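Local coordinates for protein N-alpha-acetyltransferase 35, NatC auxiliary subunit (Saccharomyces cerevisiae, PDB 6YGA) that serves as the auxiliary subunit of the NatC N-terminal acetyltransferase, the complex that acetylates the N-terminal methionine of the L-A virus Gag protein, at residues Ala93-Arg98 with Arg288-Leu293; Val100-Asn105 with Pro111-Ser116. One frame throughout, in Å; residues are numbered along the deposited sequence.

Contact 1: Ala93-Arg98 with Arg288-Leu293; sequences ADRLLR and RKITKL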
ATOM      1  N   ALA B  93      -6.593  20.309 -23.295  1.00 70.97           N
ATOM      2  CA  ALA B  93      -6.691  20.629 -21.875  1.00 67.48           C
ATOM      3  C   ALA B  93      -7.533  19.598 -21.135  1.00 67.37           C
ATOM      4  O   ALA B  93      -7.213  19.224 -20.002  1.00 64.74           O
ATOM      5  CB  ALA B  93      -7.270  22.030 -21.689  1.00 67.34           C
ATOM      6  N   ASP B  94      -8.611  19.123 -21.762  1.00 69.71           N
ATOM      7  CA  ASP B  94      -9.473  18.144 -21.109  1.00 69.48           C
ATOM      8  C   ASP B  94      -8.723  16.854 -20.807  1.00 68.17           C
ATOM      9  O   ASP B  94      -8.785  16.335 -19.687  1.00 67.12           O
ATOM     10  CB  ASP B  94     -10.694  17.861 -21.977  1.00 72.88           C
ATOM     11  CG  ASP B  94     -11.396  16.584 -21.584  1.00 73.65           C
ATOM     12  OD1 ASP B  94     -11.926  16.520 -20.456  1.00 72.57           O
ATOM     13  OD2 ASP B  94     -11.414  15.642 -22.403  1.00 75.55           O
ATOM     14  N   ARG B  95      -8.012  16.313 -21.800  1.00 68.26           N
ATOM     15  CA  ARG B  95      -7.303  15.055 -21.590  1.00 67.10           C
ATOM     16  C   ARG B  95      -6.195  15.215 -20.558  1.00 65.85           C
ATOM     17  O   ARG B  95      -5.928  14.294 -19.776  1.00 66.24           O
ATOM     18  CB  ARG B  95      -6.745  14.537 -22.914  1.00 69.32           C
ATOM     19  CG  ARG B  95      -5.810  13.352 -22.760  1.00 70.55           C
ATOM     20  CD  ARG B  95      -5.796  12.483 -24.000  1.00 73.83           C
ATOM     21  NE  ARG B  95      -4.866  11.370 -23.848  1.00 72.95           N
ATOM     22  CZ  ARG B  95      -4.789  10.337 -24.680  1.00 75.15           C
ATOM     23  NH1 ARG B  95      -5.592  10.265 -25.732  1.00 77.93           N
ATOM     24  NH2 ARG B  95      -3.909   9.372 -24.455  1.00 74.48           N
ATOM     25  N   LEU B  96      -5.544  16.379 -20.532  1.00 64.05           N
ATOM     26  CA  LEU B  96      -4.508  16.616 -19.533  1.00 61.21           C
ATOM     27  C   LEU B  96      -5.084  16.585 -18.122  1.00 59.42           C
ATOM     28  O   LEU B  96      -4.469  16.022 -17.208  1.00 58.59           O
ATOM     29  CB  LEU B  96      -3.814  17.948 -19.807  1.00 60.04           C
ATOM     30  CG  LEU B  96      -2.735  18.355 -18.802  1.00 56.25           C
ATOM     31  CD1 LEU B  96      -1.578  17.368 -18.810  1.00 53.39           C
ATOM     32  CD2 LEU B  96      -2.248  19.764 -19.087  1.00 56.36           C
ATOM     33  N   LEU B  97      -6.265  17.176 -17.922  1.00 58.68           N
ATOM     34  CA  LEU B  97      -6.898  17.133 -16.608  1.00 55.97           C
ATOM     35  C   LEU B  97      -7.300  15.713 -16.230  1.00 55.58           C
ATOM     36  O   LEU B  97      -7.165  15.314 -15.067  1.00 54.78           O
ATOM     37  CB  LEU B  97      -8.114  18.057 -16.567  1.00 56.60           C
ATOM     38  CG  LEU B  97      -7.822  19.547 -16.389  1.00 56.61           C
ATOM     39  CD1 LEU B  97      -9.105  20.328 -16.141  1.00 58.80           C
ATOM     40  CD2 LEU B  97      -6.836  19.757 -15.252  1.00 53.82           C
ATOM     41  N   ARG B  98      -7.803  14.935 -17.190  1.00 57.11           N
ATOM     42  CA  ARG B  98      -8.125  13.545 -16.885  1.00 57.56           C
ATOM     43  C   ARG B  98      -6.862  12.710 -16.719  1.00 60.44           C
ATOM     44  O   ARG B  98      -6.890  11.679 -16.037  1.00 60.78           O
ATOM     45  CB  ARG B  98      -9.044  12.962 -17.960  1.00 55.82           C
ATOM     46  CG  ARG B  98     -10.462  13.517 -17.891  1.00 55.83           C
ATOM     47  CD  ARG B  98     -11.381  12.964 -18.971  1.00 56.81           C
ATOM     48  NE  ARG B  98     -10.915  13.268 -20.320  1.00 55.65           N
ATOM     49  CZ  ARG B  98     -10.532  12.349 -21.201  1.00 57.71           C
ATOM     50  NH1 ARG B  98     -10.565  11.063 -20.879  1.00 56.00           N
ATOM     51  NH2 ARG B  98     -10.122  12.718 -22.407  1.00 53.47           N
ATOM     52  N   ARG B 288       5.904   1.285 -20.643  1.00 67.23           N
ATOM     53  CA  ARG B 288       4.554   0.972 -20.196  1.00 71.13           C
ATOM     54  C   ARG B 288       3.537   1.600 -21.134  1.00 72.24           C
ATOM     55  O   ARG B 288       3.721   2.729 -21.599  1.00 73.85           O
ATOM     56  CB  ARG B 288       4.296   1.469 -18.767  1.00 74.66           C
ATOM     57  CG  ARG B 288       5.079   0.735 -17.698  1.00 82.30           C
ATOM     58  CD  ARG B 288       4.399   0.859 -16.347  1.00 86.23           C
ATOM     59  NE  ARG B 288       5.196   0.273 -15.275  1.00 90.55           N
ATOM     60  CZ  ARG B 288       4.755   0.089 -14.034  1.00 93.67           C
ATOM     61  NH1 ARG B 288       3.517   0.438 -13.712  1.00 93.89           N
ATOM     62  NH2 ARG B 288       5.549  -0.448 -13.119  1.00 95.76           N
ATOM     63  N   LYS B 289       2.463   0.864 -21.406  1.00 72.92           N
ATOM     64  CA  LYS B 289       1.370   1.398 -22.201  1.00 73.88           C
ATOM     65  C   LYS B 289       0.569   2.408 -21.385  1.00 68.71           C
ATOM     66  O   LYS B 289       0.588   2.406 -20.152  1.00 65.41           O
ATOM     67  CB  LYS B 289       0.453   0.274 -22.685  1.00 78.45           C
ATOM     68  CG  LYS B 289       1.115  -0.723 -23.620  1.00 84.72           C
ATOM     69  CD  LYS B 289       1.648  -0.042 -24.871  1.00 90.24           C
ATOM     70  CE  LYS B 289       1.678  -1.003 -26.048  1.00 95.35           C
ATOM     71  NZ  LYS B 289       0.303  -1.440 -26.411  1.00 97.28           N
ATOM     72  N   ILE B 290      -0.137   3.286 -22.091  1.00 67.43           N
ATOM     73  CA  ILE B 290      -0.993   4.270 -21.439  1.00 63.82           C
ATOM     74  C   ILE B 290      -2.306   3.604 -21.054  1.00 63.04           C
ATOM     75  O   ILE B 290      -2.984   3.005 -21.896  1.00 65.01           O
ATOM     76  CB  ILE B 290      -1.234   5.481 -22.353  1.00 63.82           C
ATOM     77  CG1 ILE B 290       0.099   6.140 -22.713  1.00 61.38           C
ATOM     78  CG2 ILE B 290      -2.184   6.472 -21.682  1.00 62.86           C
ATOM     79  CD1 ILE B 290      -0.040   7.458 -23.431  1.00 61.25           C
ATOM     80  N   THR B 291      -2.664   3.708 -19.779  1.00 60.54           N
ATOM     81  CA  THR B 291      -3.893   3.110 -19.282  1.00 59.02           C
ATOM     82  C   THR B 291      -5.092   3.965 -19.677  1.00 56.85           C
ATOM     83  O   THR B 291      -4.976   5.180 -19.865  1.00 56.08           O
ATOM     84  CB  THR B 291      -3.827   2.951 -17.761  1.00 58.13           C
ATOM     85  OG1 THR B 291      -2.564   2.378 -17.403  1.00 60.54           O
ATOM     86  CG2 THR B 291      -4.936   2.041 -17.253  1.00 57.29           C
ATOM     87  N   LYS B 292      -6.246   3.313 -19.815  1.00 57.10           N
ATOM     88  CA  LYS B 292      -7.472   4.022 -20.158  1.00 60.55           C
ATOM     89  C   LYS B 292      -7.767   5.112 -19.135  1.00 59.19           C
ATOM     90  O   LYS B 292      -7.714   4.881 -17.924  1.00 58.93           O
ATOM     91  CB  LYS B 292      -8.642   3.042 -20.242  1.00 63.89           C
ATOM     92  CG  LYS B 292      -9.991   3.703 -20.487  1.00 65.82           C
ATOM     93  CD  LYS B 292     -11.044   2.673 -20.859  1.00 69.95           C
ATOM     94  CE  LYS B 292     -12.421   3.305 -21.010  1.00 73.71           C
ATOM     95  NZ  LYS B 292     -12.968   3.777 -19.707  1.00 73.79           N
ATOM     96  N   LEU B 293      -8.076   6.302 -19.633  1.00 58.85           N
ATOM     97  CA  LEU B 293      -8.313   7.462 -18.794  1.00 57.20           C
ATOM     98  C   LEU B 293      -9.746   7.463 -18.268  1.00 60.09           C
ATOM     99  O   LEU B 293     -10.625   6.807 -18.831  1.00 62.39           O
ATOM    100  CB  LEU B 293      -8.046   8.738 -19.586  1.00 56.11           C
ATOM    101  CG  LEU B 293      -6.627   8.912 -20.129  1.00 56.75           C
ATOM    102  CD1 LEU B 293      -6.572  10.053 -21.133  1.00 57.28           C
ATOM    103  CD2 LEU B 293      -5.655   9.155 -18.988  1.00 56.48           C
TER

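Contact 2: Val100-Asn105 with Pro111-Ser116; sequences VISWLN and PTTVLS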
ATOM      1  N   VAL B 100      -4.391  13.976 -15.044  1.00 56.56           N
ATOM      2  CA  VAL B 100      -4.135  14.280 -13.637  1.00 54.53           C
ATOM      3  C   VAL B 100      -4.924  13.335 -12.738  1.00 54.30           C
ATOM      4  O   VAL B 100      -4.401  12.823 -11.740  1.00 53.15           O
ATOM      5  CB  VAL B 100      -4.463  15.756 -13.342  1.00 53.00           C
ATOM      6  CG1 VAL B 100      -4.379  16.041 -11.848  1.00 50.52           C
ATOM      7  CG2 VAL B 100      -3.528  16.678 -14.116  1.00 51.73           C
ATOM      8  N   ILE B 101      -6.185  13.074 -13.089  1.00 53.89           N
ATOM      9  CA  ILE B 101      -7.019  12.175 -12.295  1.00 51.30           C
ATOM     10  C   ILE B 101      -6.476  10.752 -12.349  1.00 48.84           C
ATOM     11  O   ILE B 101      -6.364  10.073 -11.322  1.00 46.80           O
ATOM     12  CB  ILE B 101      -8.480  12.241 -12.777  1.00 53.41           C
ATOM     13  CG1 ILE B 101      -9.053  13.648 -12.571  1.00 54.20           C
ATOM     14  CG2 ILE B 101      -9.333  11.204 -12.060  1.00 53.63           C
ATOM     15  CD1 ILE B 101     -10.413  13.863 -13.213  1.00 53.98           C
ATOM     16  N   SER B 102      -6.128  10.280 -13.551  1.00 49.78           N
ATOM     17  CA  SER B 102      -5.578   8.934 -13.698  1.00 49.78           C
ATOM     18  C   SER B 102      -4.305   8.765 -12.875  1.00 50.73           C
ATOM     19  O   SER B 102      -4.051   7.689 -12.318  1.00 48.03           O
ATOM     20  CB  SER B 102      -5.310   8.646 -15.176  1.00 49.57           C
ATOM     21  OG  SER B 102      -4.847   7.325 -15.384  1.00 49.57           O
ATOM     22  N   TRP B 103      -3.501   9.826 -12.778  1.00 50.70           N
ATOM     23  CA  TRP B 103      -2.250   9.770 -12.028  1.00 47.67           C
ATOM     24  C   TRP B 103      -2.506   9.647 -10.528  1.00 46.74           C
ATOM     25  O   TRP B 103      -1.960   8.755  -9.868  1.00 45.35           O
ATOM     26  CB  TRP B 103      -1.420  11.017 -12.346  1.00 45.48           C
ATOM     27  CG  TRP B 103      -0.208  11.222 -11.494  1.00 44.53           C
ATOM     28  CD1 TRP B 103       0.614  10.261 -10.986  1.00 45.27           C
ATOM     29  CD2 TRP B 103       0.320  12.479 -11.051  1.00 44.66           C
ATOM     30  NE1 TRP B 103       1.622  10.840 -10.252  1.00 45.47           N
ATOM     31  CE2 TRP B 103       1.463  12.200 -10.276  1.00 44.22           C
ATOM     32  CE3 TRP B 103      -0.065  13.811 -11.232  1.00 45.30           C
ATOM     33  CZ2 TRP B 103       2.225  13.202  -9.686  1.00 44.78           C
ATOM     34  CZ3 TRP B 103       0.693  14.804 -10.647  1.00 46.39           C
ATOM     35  CH2 TRP B 103       1.825  14.496  -9.882  1.00 47.57           C
ATOM     36  N   LEU B 104      -3.345  10.525  -9.975  1.00 46.51           N
ATOM     37  CA  LEU B 104      -3.538  10.611  -8.531  1.00 46.08           C
ATOM     38  C   LEU B 104      -4.669   9.718  -8.027  1.00 45.46           C
ATOM     39  O   LEU B 104      -4.510   9.032  -7.013  1.00 44.51           O
ATOM     40  CB  LEU B 104      -3.804  12.066  -8.132  1.00 47.87           C
ATOM     41  CG  LEU B 104      -2.770  13.082  -8.619  1.00 47.71           C
ATOM     42  CD1 LEU B 104      -3.221  14.508  -8.331  1.00 46.08           C
ATOM     43  CD2 LEU B 104      -1.422  12.810  -7.979  1.00 46.81           C
ATOM     44  N   ASN B 105      -5.818   9.728  -8.709  1.00 44.11           N
ATOM     45  CA  ASN B 105      -6.957   8.932  -8.259  1.00 43.08           C
ATOM     46  C   ASN B 105      -6.781   7.454  -8.587  1.00 45.16           C
ATOM     47  O   ASN B 105      -7.085   6.593  -7.753  1.00 47.81           O
ATOM     48  CB  ASN B 105      -8.253   9.457  -8.885  1.00 43.64           C
ATOM     49  CG  ASN B 105      -8.621  10.846  -8.399  1.00 42.63           C
ATOM     50  OD1 ASN B 105      -7.894  11.811  -8.636  1.00 41.03           O
ATOM     51  ND2 ASN B 105      -9.763  10.957  -7.731  1.00 44.25           N
ATOM     52  N   PRO B 111       4.990   9.172 -15.875  1.00 54.60           N
ATOM     53  CA  PRO B 111       5.363   9.195 -17.299  1.00 56.84           C
ATOM     54  C   PRO B 111       4.218   8.885 -18.252  1.00 56.56           C
ATOM     55  O   PRO B 111       4.246   9.348 -19.398  1.00 55.34           O
ATOM     56  CB  PRO B 111       6.469   8.134 -17.387  1.00 58.57           C
ATOM     57  CG  PRO B 111       7.054   8.091 -16.033  1.00 57.13           C
ATOM     58  CD  PRO B 111       5.896   8.298 -15.103  1.00 55.32           C
ATOM     59  N   THR B 112       3.212   8.121 -17.827  1.00 54.66           N
ATOM     60  CA  THR B 112       2.112   7.755 -18.714  1.00 54.40           C
ATOM     61  C   THR B 112       0.910   8.681 -18.596  1.00 52.48           C
ATOM     62  O   THR B 112      -0.074   8.484 -19.318  1.00 53.58           O
ATOM     63  CB  THR B 112       1.661   6.313 -18.450  1.00 56.31           C
ATOM     64  OG1 THR B 112       1.242   6.179 -17.087  1.00 55.16           O
ATOM     65  CG2 THR B 112       2.790   5.332 -18.736  1.00 56.19           C
ATOM     66  N   THR B 113       0.957   9.674 -17.706  1.00 50.03           N
ATOM     67  CA  THR B 113      -0.159  10.597 -17.534  1.00 50.51           C
ATOM     68  C   THR B 113       0.252  12.027 -17.868  1.00 53.22           C
ATOM     69  O   THR B 113       0.156  12.447 -19.026  1.00 57.13           O
ATOM     70  CB  THR B 113      -0.716  10.518 -16.105  1.00 47.25           C
ATOM     71  OG1 THR B 113       0.314  10.828 -15.159  1.00 48.41           O
ATOM     72  CG2 THR B 113      -1.254   9.124 -15.818  1.00 43.92           C
ATOM     73  N   VAL B 114       0.720  12.781 -16.870  1.00 51.23           N
ATOM     74  CA  VAL B 114       1.034  14.193 -17.088  1.00 53.60           C
ATOM     75  C   VAL B 114       2.187  14.352 -18.075  1.00 55.34           C
ATOM     76  O   VAL B 114       2.172  15.250 -18.927  1.00 57.96           O
ATOM     77  CB  VAL B 114       1.337  14.881 -15.744  1.00 51.40           C
ATOM     78  CG1 VAL B 114       1.738  16.335 -15.957  1.00 48.17           C
ATOM     79  CG2 VAL B 114       0.128  14.789 -14.823  1.00 52.00           C
ATOM     80  N   LEU B 115       3.196  13.485 -17.986  1.00 56.55           N
ATOM     81  CA  LEU B 115       4.373  13.599 -18.837  1.00 59.78           C
ATOM     82  C   LEU B 115       4.171  13.024 -20.233  1.00 60.25           C
ATOM     83  O   LEU B 115       5.017  13.258 -21.101  1.00 61.03           O
ATOM     84  CB  LEU B 115       5.575  12.919 -18.172  1.00 60.94           C
ATOM     85  CG  LEU B 115       6.101  13.582 -16.900  1.00 61.35           C
ATOM     86  CD1 LEU B 115       7.373  12.894 -16.432  1.00 63.19           C
ATOM     87  CD2 LEU B 115       6.340  15.065 -17.130  1.00 62.12           C
ATOM     88  N   SER B 116       3.089  12.278 -20.473  1.00 60.42           N
ATOM     89  CA  SER B 116       2.793  11.814 -21.824  1.00 59.30           C
ATOM     90  C   SER B 116       2.454  12.966 -22.763  1.00 60.64           C
ATOM     91  O   SER B 116       2.615  12.830 -23.980  1.00 62.75           O
ATOM     92  CB  SER B 116       1.641  10.808 -21.792  1.00 57.80           C
ATOM     93  OG  SER B 116       0.448  11.399 -21.307  1.00 55.40           O
TER

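Contact 1: Ala93-Arg98 with Arg288-Leu293
Leu293 meets helix 85-104 at two arginines one turn apart, Arg95 and Arg98, in a loop-on-helix packing: residues 288-293 belong to the long irregular connection between helices 276-280 and 298-311. No hydrogen bond joins the two segments; they meet by van der Waals contact, a leucine against arginine side chains. Leu293 CD1 lies over one face of the Arg95 guanidinium, 3.5 Å from Arg95 NE, and reaches the aliphatic part of that chain, with Arg95 CG at 3.8 Å. Arg95 gets there by running straight out from CG to NE, its CG anti to the backbone N (chi1 171°), and it crosses the leucine at about a right angle. Farther along, Ile290 CG2 makes a looser, oblique approach, 4.4 Å from Arg95 NH2. Nearer the backbone of the leucine, Arg98 NH1 comes obliquely within 3.7 Å of Leu293 CB.

What positions Arg98 is largely polar. Its chain bends at chi3 (-60°), turning the guanidinium back along the helix to Asp94, one turn earlier, in a salt bridge. NH1 meanwhile donates to Pro294 O, tying the helix to the residue just after the loop segment. One carboxylate oxygen, Asp94 OD1, is hydrogen-bonded to Tyr297 OH. The grip is side-on and converges on one atom: Arg98 NE and NH2 each lie 3.2 Å from Asp94 OD2, both approaching from the same face of the carboxylate plane, about 40° out of it.

Contact 2: Val100-Asn105 with Pro111-Ser116
Trp103 reaches from the last turns of helix 85-104 to Thr113 and Val114, and several of its atoms take part in turn. Its CB is the first to touch, 3.3 Å from Thr113 OG1 and 3.9 Å from Thr113 CB, the two side chains crossing at about a right angle. CG follows at 3.7 Å from the same hydroxyl oxygen, which sits obliquely to the indole. A chi1 of 171° swings the indole away from the backbone N, past the threonine, and CE3 meets Val114 CG2 at 3.7 Å, again obliquely. On the five-membered ring, NE1 donates to the carbonyl oxygen of Asn178, while Leu104 CD2 lies over the centre of one ring face, 3.5 Å above its plane.

The arrangement is a helix end folded against its own outgoing connection: the chain leaves helix 85-104, turns, and passes back beside it before helix 118-129. Thr113 OG1 makes no hydrogen bond to the helix; it bonds to the carbonyl oxygen of Thr109, within the turn. Its methyl CG2 packs near Ser102, 4.0 Å from Ser102 OG. Val114 CG2 also touches Val100 CG2 at 4.2 Å, and helix 142-167 adds Val155, which touches both valines, to this buried apolar packing. Thr113 O accepts from Ser116 OG, at a short 2.5 Å, and at longer range from Ser116 N.

How the contacts relate
Following the chain from the N terminus, helix 85-104 is the first element that either contact uses; it supplies residues 93-98 to contact 1 and then 100-105 to contact 2. Contact 2 closes first, a short loop in which residues 111-116 return to the helix after five intervening residues. Contact 1 closes a far longer one, 189 residues between its segments, so the small loop falls wholly within the large one. Their centres are about 6 Å apart and they touch: Ile290 CG2 lies 3.8 Å from Thr112 O, and Leu293 CD2 lies 3.9 Å from Ser102 CB. Helix 85-104 thus joins the connection toward helix 118-129 to the loop preceding helix 298-311.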